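Local structure of fructose-bisphosphate aldolase (Thermus caldophilus, 2FJK) at residues V264-T267 with L268-P272; F275-R278 with K279-G282. The protein belongs to the class II fructose-bisphosphate aldolases, enzymes built on a TIM-barrel fold, and assembles from four copies of the chain. One frame throughout, in Å; residues are numbered along the deposited sequence.

Contact 1: V264-T267 with L268-P272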
ATOM      1  N   VAL A 264     -13.918 -27.916  -8.414  1.00 21.61           N
ATOM      2  CA  VAL A 264     -15.173 -27.179  -8.374  1.00 20.46           C
ATOM      3  C   VAL A 264     -16.295 -28.091  -8.866  1.00 22.42           C
ATOM      4  O   VAL A 264     -17.358 -28.180  -8.245  1.00 22.54           O
ATOM      5  CB  VAL A 264     -15.133 -25.908  -9.264  1.00 21.02           C
ATOM      6  CG1 VAL A 264     -16.542 -25.380  -9.474  1.00 19.55           C
ATOM      7  CG2 VAL A 264     -14.280 -24.830  -8.606  1.00 17.73           C
ATOM      8  N   ARG A 265     -16.046 -28.779  -9.980  1.00 22.53           N
ATOM      9  CA  ARG A 265     -17.037 -29.680 -10.556  1.00 23.89           C
ATOM     10  C   ARG A 265     -17.436 -30.794  -9.599  1.00 23.52           C
ATOM     11  O   ARG A 265     -18.623 -31.029  -9.382  1.00 21.94           O
ATOM     12  CB  ARG A 265     -16.521 -30.313 -11.863  1.00 22.94           C
ATOM     13  CG  ARG A 265     -16.157 -29.316 -12.955  1.00 26.41           C
ATOM     14  CD  ARG A 265     -16.059 -29.987 -14.311  1.00 26.95           C
ATOM     15  NE  ARG A 265     -17.352 -29.979 -14.983  1.00 31.56           N
ATOM     16  CZ  ARG A 265     -17.649 -29.206 -16.023  1.00 32.45           C
ATOM     17  NH1 ARG A 265     -16.739 -28.374 -16.533  1.00 32.97           N
ATOM     18  NH2 ARG A 265     -18.865 -29.248 -16.540  1.00 33.02           N
ATOM     19  N   GLU A 266     -16.454 -31.484  -9.025  1.00 23.64           N
ATOM     20  CA  GLU A 266     -16.791 -32.575  -8.125  1.00 25.00           C
ATOM     21  C   GLU A 266     -17.465 -32.136  -6.823  1.00 23.59           C
ATOM     22  O   GLU A 266     -18.359 -32.828  -6.343  1.00 22.66           O
ATOM     23  CB  GLU A 266     -15.562 -33.459  -7.834  1.00 26.81           C
ATOM     24  CG  GLU A 266     -14.473 -32.874  -6.966  1.00 30.07           C
ATOM     25  CD  GLU A 266     -13.520 -33.954  -6.424  1.00 32.44           C
ATOM     26  OE1 GLU A 266     -13.054 -34.805  -7.216  1.00 29.95           O
ATOM     27  OE2 GLU A 266     -13.237 -33.947  -5.206  1.00 33.34           O
ATOM     28  N   THR A 267     -17.055 -30.999  -6.256  1.00 22.44           N
ATOM     29  CA  THR A 267     -17.670 -30.520  -5.016  1.00 22.77           C
ATOM     30  C   THR A 267     -19.128 -30.161  -5.276  1.00 23.05           C
ATOM     31  O   THR A 267     -20.014 -30.532  -4.507  1.00 22.21           O
ATOM     32  CB  THR A 267     -16.961 -29.260  -4.461  1.00 23.71           C
ATOM     33  OG1 THR A 267     -15.582 -29.547  -4.200  1.00 25.19           O
ATOM     34  CG2 THR A 267     -17.613 -28.819  -3.167  1.00 24.09           C
ATOM     35  N   LEU A 268     -19.375 -29.441  -6.374  1.00 23.35           N
ATOM     36  CA  LEU A 268     -20.731 -29.038  -6.729  1.00 21.50           C
ATOM     37  C   LEU A 268     -21.545 -30.239  -7.202  1.00 22.37           C
ATOM     38  O   LEU A 268     -22.764 -30.281  -7.024  1.00 19.51           O
ATOM     39  CB  LEU A 268     -20.698 -27.957  -7.814  1.00 21.54           C
ATOM     40  CG  LEU A 268     -20.236 -26.560  -7.373  1.00 19.77           C
ATOM     41  CD1 LEU A 268     -20.101 -25.678  -8.605  1.00 19.30           C
ATOM     42  CD2 LEU A 268     -21.235 -25.941  -6.384  1.00 18.59           C
ATOM     43  N   GLY A 269     -20.869 -31.214  -7.808  1.00 22.54           N
ATOM     44  CA  GLY A 269     -21.561 -32.412  -8.264  1.00 23.01           C
ATOM     45  C   GLY A 269     -21.969 -33.277  -7.079  1.00 22.34           C
ATOM     46  O   GLY A 269     -23.060 -33.835  -7.046  1.00 22.81           O
ATOM     47  N   LYS A 270     -21.092 -33.374  -6.091  1.00 23.54           N
ATOM     48  CA  LYS A 270     -21.357 -34.169  -4.889  1.00 26.41           C
ATOM     49  C   LYS A 270     -22.320 -33.520  -3.895  1.00 27.05           C
ATOM     50  O   LYS A 270     -22.961 -34.211  -3.105  1.00 26.39           O
ATOM     51  CB  LYS A 270     -20.062 -34.432  -4.130  1.00 26.57           C
ATOM     52  CG  LYS A 270     -19.031 -35.289  -4.827  1.00 31.15           C
ATOM     53  CD  LYS A 270     -17.800 -35.355  -3.929  1.00 32.72           C
ATOM     54  CE  LYS A 270     -16.818 -36.430  -4.344  1.00 33.85           C
ATOM     55  NZ  LYS A 270     -15.709 -36.519  -3.348  1.00 32.10           N
ATOM     56  N   ASN A 271     -22.397 -32.194  -3.909  1.00 27.36           N
ATOM     57  CA  ASN A 271     -23.247 -31.488  -2.962  1.00 27.86           C
ATOM     58  C   ASN A 271     -24.099 -30.436  -3.634  1.00 27.43           C
ATOM     59  O   ASN A 271     -23.816 -29.245  -3.553  1.00 28.07           O
ATOM     60  CB  ASN A 271     -22.376 -30.833  -1.896  1.00 28.94           C
ATOM     61  CG  ASN A 271     -21.390 -31.801  -1.286  1.00 29.75           C
ATOM     62  OD1 ASN A 271     -21.689 -32.468  -0.295  1.00 33.13           O
ATOM     63  ND2 ASN A 271     -20.210 -31.900  -1.888  1.00 30.21           N
ATOM     64  N   PRO A 272     -25.169 -30.869  -4.302  1.00 27.72           N
ATOM     65  CA  PRO A 272     -26.076 -29.959  -4.997  1.00 27.44           C
ATOM     66  C   PRO A 272     -26.683 -28.884  -4.091  1.00 26.96           C
ATOM     67  O   PRO A 272     -27.083 -27.830  -4.569  1.00 25.53           O
ATOM     68  CB  PRO A 272     -27.140 -30.898  -5.566  1.00 29.48           C
ATOM     69  CG  PRO A 272     -26.406 -32.189  -5.765  1.00 30.76           C
ATOM     70  CD  PRO A 272     -25.555 -32.277  -4.517  1.00 29.06           C
TER
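With CG of Asn271 anti to its own carbonyl carbon (chi1 -51°) and the amide turned by chi2 of -90°, ND2 folds back to the carbonyl of Thr267. This is the C-terminal end of helix 254-270, in a TIM-barrel aldolase. ND2 donates to Thr267 O at 3.0 Å. It lies in the carbonyl plane, on a lone pair, and the oxygen is nearly in the plane of the Asn271 amide. Asn271 N donates to the same Thr267 O, also at 3.0 Å but tilted from that plane. Two N-H groups of one residue thus hold the last turn, and Asn271 is the first residue to leave helical backbone angles. One residue earlier, Lys270 N bonds to Glu266 O at 2.8 Å.

The side chains of Glu266 and Lys270 run side by side in the same direction. Their charged ends, Glu266 OE2 and Lys270 NZ, stay 4.0 Å apart, beyond a salt bridge. Glu266 instead forms a salt bridge with Arg220 through OE1, and OE2 has a hydrogen bond of its own elsewhere. Thr267 OG1 bonds back to Leu263 O. Val264 and Leu268 form the apolar side, which also meets the second subunit. CG1 of Val264 is anti to the backbone N (chi1 166°), and it lies alongside Leu268 CD1 at 3.7 Å.

Contact 2: F275-R278 with K279-G282; sequences FDPR and KYLG
The first turn of helix 277-299 opens with an N-cap at Asp276, followed by Pro277. In this TIM-barrel aldolase the helix starts at the interface with the second subunit. Asp276 O accepts from Lys279 N at 3.0 Å. Pro277 O takes two bonds. Leu281 N approaches at 2.8 Å, nearly along the C=O axis, while Tyr280 N comes from above the carbonyl plane at 2.9 Å.

The same Pro277 O sits over the centre of the Tyr280 ring, 3.5 Å above its plane. Pro277 CA lies over the ring face in a CH-pi contact, 4.0 Å from the centroid. Tyr280 CG stands between the backbone N and the carbonyl carbon (chi1 51°), which turns the ring back over Pro277. Tyr280 OH bonds to Thr261 of the second subunit. Leu281 CD1 packs against Pro277 CB on the same turn.

On the polar side, Asp276 meets Lys279 and Arg278 of its own chain. Its CB touches CG of Lys279, whose chain bends at chi2. A water takes a hydrogen from Lys279 NZ in a weak bond and donates to Asp276 OD2. Arg257 of the second subunit also pairs with OD2, so this carboxylate joins the helix start to the neighbouring chain. The extended Arg278 side chain sets the edge of its guanidinium against Asp276 OD2. Arg278 NE donates to the syn lone pair of Asp276 OD2 at 3.0 Å, an almost straight bond (170°) in the guanidinium plane.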
ATOM      1  N   PHE A 275     -24.090 -23.756  -1.789  1.00 19.93           N
ATOM      2  CA  PHE A 275     -24.019 -22.475  -2.485  1.00 19.98           C
ATOM      3  C   PHE A 275     -23.081 -21.462  -1.815  1.00 19.67           C
ATOM      4  O   PHE A 275     -23.046 -20.285  -2.192  1.00 18.68           O
ATOM      5  CB  PHE A 275     -25.417 -21.883  -2.720  1.00 21.03           C
ATOM      6  CG  PHE A 275     -26.219 -21.652  -1.471  1.00 23.14           C
ATOM      7  CD1 PHE A 275     -25.966 -20.556  -0.661  1.00 22.13           C
ATOM      8  CD2 PHE A 275     -27.256 -22.519  -1.128  1.00 22.37           C
ATOM      9  CE1 PHE A 275     -26.740 -20.321   0.477  1.00 24.95           C
ATOM     10  CE2 PHE A 275     -28.030 -22.291   0.004  1.00 24.71           C
ATOM     11  CZ  PHE A 275     -27.773 -21.191   0.807  1.00 23.27           C
ATOM     12  N   ASP A 276     -22.321 -21.931  -0.826  1.00 19.22           N
ATOM     13  CA  ASP A 276     -21.331 -21.106  -0.132  1.00 21.09           C
ATOM     14  C   ASP A 276     -20.081 -21.274  -0.999  1.00 21.98           C
ATOM     15  O   ASP A 276     -19.483 -22.346  -1.030  1.00 21.36           O
ATOM     16  CB  ASP A 276     -21.058 -21.647   1.277  1.00 22.32           C
ATOM     17  CG  ASP A 276     -19.988 -20.849   2.027  1.00 25.72           C
ATOM     18  OD1 ASP A 276     -19.149 -20.179   1.384  1.00 26.28           O
ATOM     19  OD2 ASP A 276     -19.976 -20.902   3.275  1.00 28.46           O
ATOM     20  N   PRO A 277     -19.675 -20.212  -1.718  1.00 23.36           N
ATOM     21  CA  PRO A 277     -18.503 -20.251  -2.593  1.00 22.41           C
ATOM     22  C   PRO A 277     -17.244 -20.935  -2.046  1.00 23.76           C
ATOM     23  O   PRO A 277     -16.662 -21.803  -2.699  1.00 22.67           O
ATOM     24  CB  PRO A 277     -18.262 -18.778  -2.909  1.00 22.73           C
ATOM     25  CG  PRO A 277     -19.654 -18.225  -2.950  1.00 24.90           C
ATOM     26  CD  PRO A 277     -20.286 -18.869  -1.723  1.00 22.49           C
ATOM     27  N   ARG A 278     -16.815 -20.541  -0.857  1.00 23.87           N
ATOM     28  CA  ARG A 278     -15.603 -21.110  -0.297  1.00 25.57           C
ATOM     29  C   ARG A 278     -15.638 -22.632  -0.150  1.00 24.55           C
ATOM     30  O   ARG A 278     -14.594 -23.268  -0.135  1.00 23.11           O
ATOM     31  CB  ARG A 278     -15.279 -20.422   1.035  1.00 25.99           C
ATOM     32  CG  ARG A 278     -16.439 -20.334   1.965  1.00 30.43           C
ATOM     33  CD  ARG A 278     -16.374 -19.114   2.876  1.00 31.94           C
ATOM     34  NE  ARG A 278     -17.604 -19.035   3.655  1.00 36.06           N
ATOM     35  CZ  ARG A 278     -17.833 -18.175   4.641  1.00 36.05           C
ATOM     36  NH1 ARG A 278     -16.909 -17.296   4.998  1.00 38.18           N
ATOM     37  NH2 ARG A 278     -19.004 -18.186   5.257  1.00 37.83           N
ATOM     38  N   LYS A 279     -16.831 -23.214  -0.072  1.00 25.83           N
ATOM     39  CA  LYS A 279     -16.948 -24.663   0.055  1.00 26.79           C
ATOM     40  C   LYS A 279     -16.443 -25.365  -1.209  1.00 25.63           C
ATOM     41  O   LYS A 279     -16.025 -26.521  -1.151  1.00 25.28           O
ATOM     42  CB  LYS A 279     -18.397 -25.082   0.332  1.00 28.17           C
ATOM     43  CG  LYS A 279     -18.963 -24.605   1.678  1.00 31.10           C
ATOM     44  CD  LYS A 279     -18.216 -25.215   2.858  1.00 30.37           C
ATOM     45  CE  LYS A 279     -18.746 -24.670   4.174  1.00 32.37           C
ATOM     46  NZ  LYS A 279     -17.840 -24.968   5.320  1.00 34.32           N
ATOM     47  N   TYR A 280     -16.505 -24.689  -2.355  1.00 22.69           N
ATOM     48  CA  TYR A 280     -15.994 -25.309  -3.569  1.00 21.31           C
ATOM     49  C   TYR A 280     -14.737 -24.631  -4.101  1.00 21.83           C
ATOM     50  O   TYR A 280     -13.922 -25.272  -4.770  1.00 23.06           O
ATOM     51  CB  TYR A 280     -17.083 -25.438  -4.658  1.00 19.45           C
ATOM     52  CG  TYR A 280     -17.894 -24.201  -5.017  1.00 17.96           C
ATOM     53  CD1 TYR A 280     -17.426 -23.280  -5.950  1.00 17.70           C
ATOM     54  CD2 TYR A 280     -19.153 -23.986  -4.455  1.00 15.44           C
ATOM     55  CE1 TYR A 280     -18.197 -22.166  -6.325  1.00 17.31           C
ATOM     56  CE2 TYR A 280     -19.927 -22.882  -4.812  1.00 16.94           C
ATOM     57  CZ  TYR A 280     -19.445 -21.974  -5.749  1.00 16.27           C
ATOM     58  OH  TYR A 280     -20.205 -20.873  -6.095  1.00 14.03           O
ATOM     59  N   LEU A 281     -14.554 -23.349  -3.791  1.00 19.76           N
ATOM     60  CA  LEU A 281     -13.351 -22.643  -4.239  1.00 19.94           C
ATOM     61  C   LEU A 281     -12.206 -22.956  -3.275  1.00 17.98           C
ATOM     62  O   LEU A 281     -11.036 -22.903  -3.647  1.00 15.40           O
ATOM     63  CB  LEU A 281     -13.579 -21.131  -4.275  1.00 17.08           C
ATOM     64  CG  LEU A 281     -14.659 -20.619  -5.222  1.00 18.19           C
ATOM     65  CD1 LEU A 281     -14.762 -19.108  -5.070  1.00 19.61           C
ATOM     66  CD2 LEU A 281     -14.333 -21.008  -6.666  1.00 19.22           C
ATOM     67  N   GLY A 282     -12.565 -23.267  -2.032  1.00 16.99           N
ATOM     68  CA  GLY A 282     -11.570 -23.594  -1.025  1.00 19.00           C
ATOM     69  C   GLY A 282     -10.861 -24.891  -1.374  1.00 18.01           C
ATOM     70  O   GLY A 282      -9.635 -24.937  -1.445  1.00 17.85           O
TER
HETATM   71  O   HOH W   1     -17.559 -21.556   5.324  1.00 45.39           O

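In the fold
Contact 1 closes helix 254-270 and contact 2 opens helix 277-299, the next helix along the chain. A short loop joins them. Their centres are 10 Å apart, on the same side of the chain's centre, about 29 and 27 Å from it. The two helix ends pack directly. Thr267 CG2 lies 3.4 Å from Lys279 O, and Leu268 CD2 lies 3.4 Å from Tyr280 CD2. Tyr280 thus lies against the last turn of the preceding helix. Both contacts also touch the second subunit. The two helix ends and the loop between them therefore form part of the interface between two copies of the barrel in the four-chain assembly.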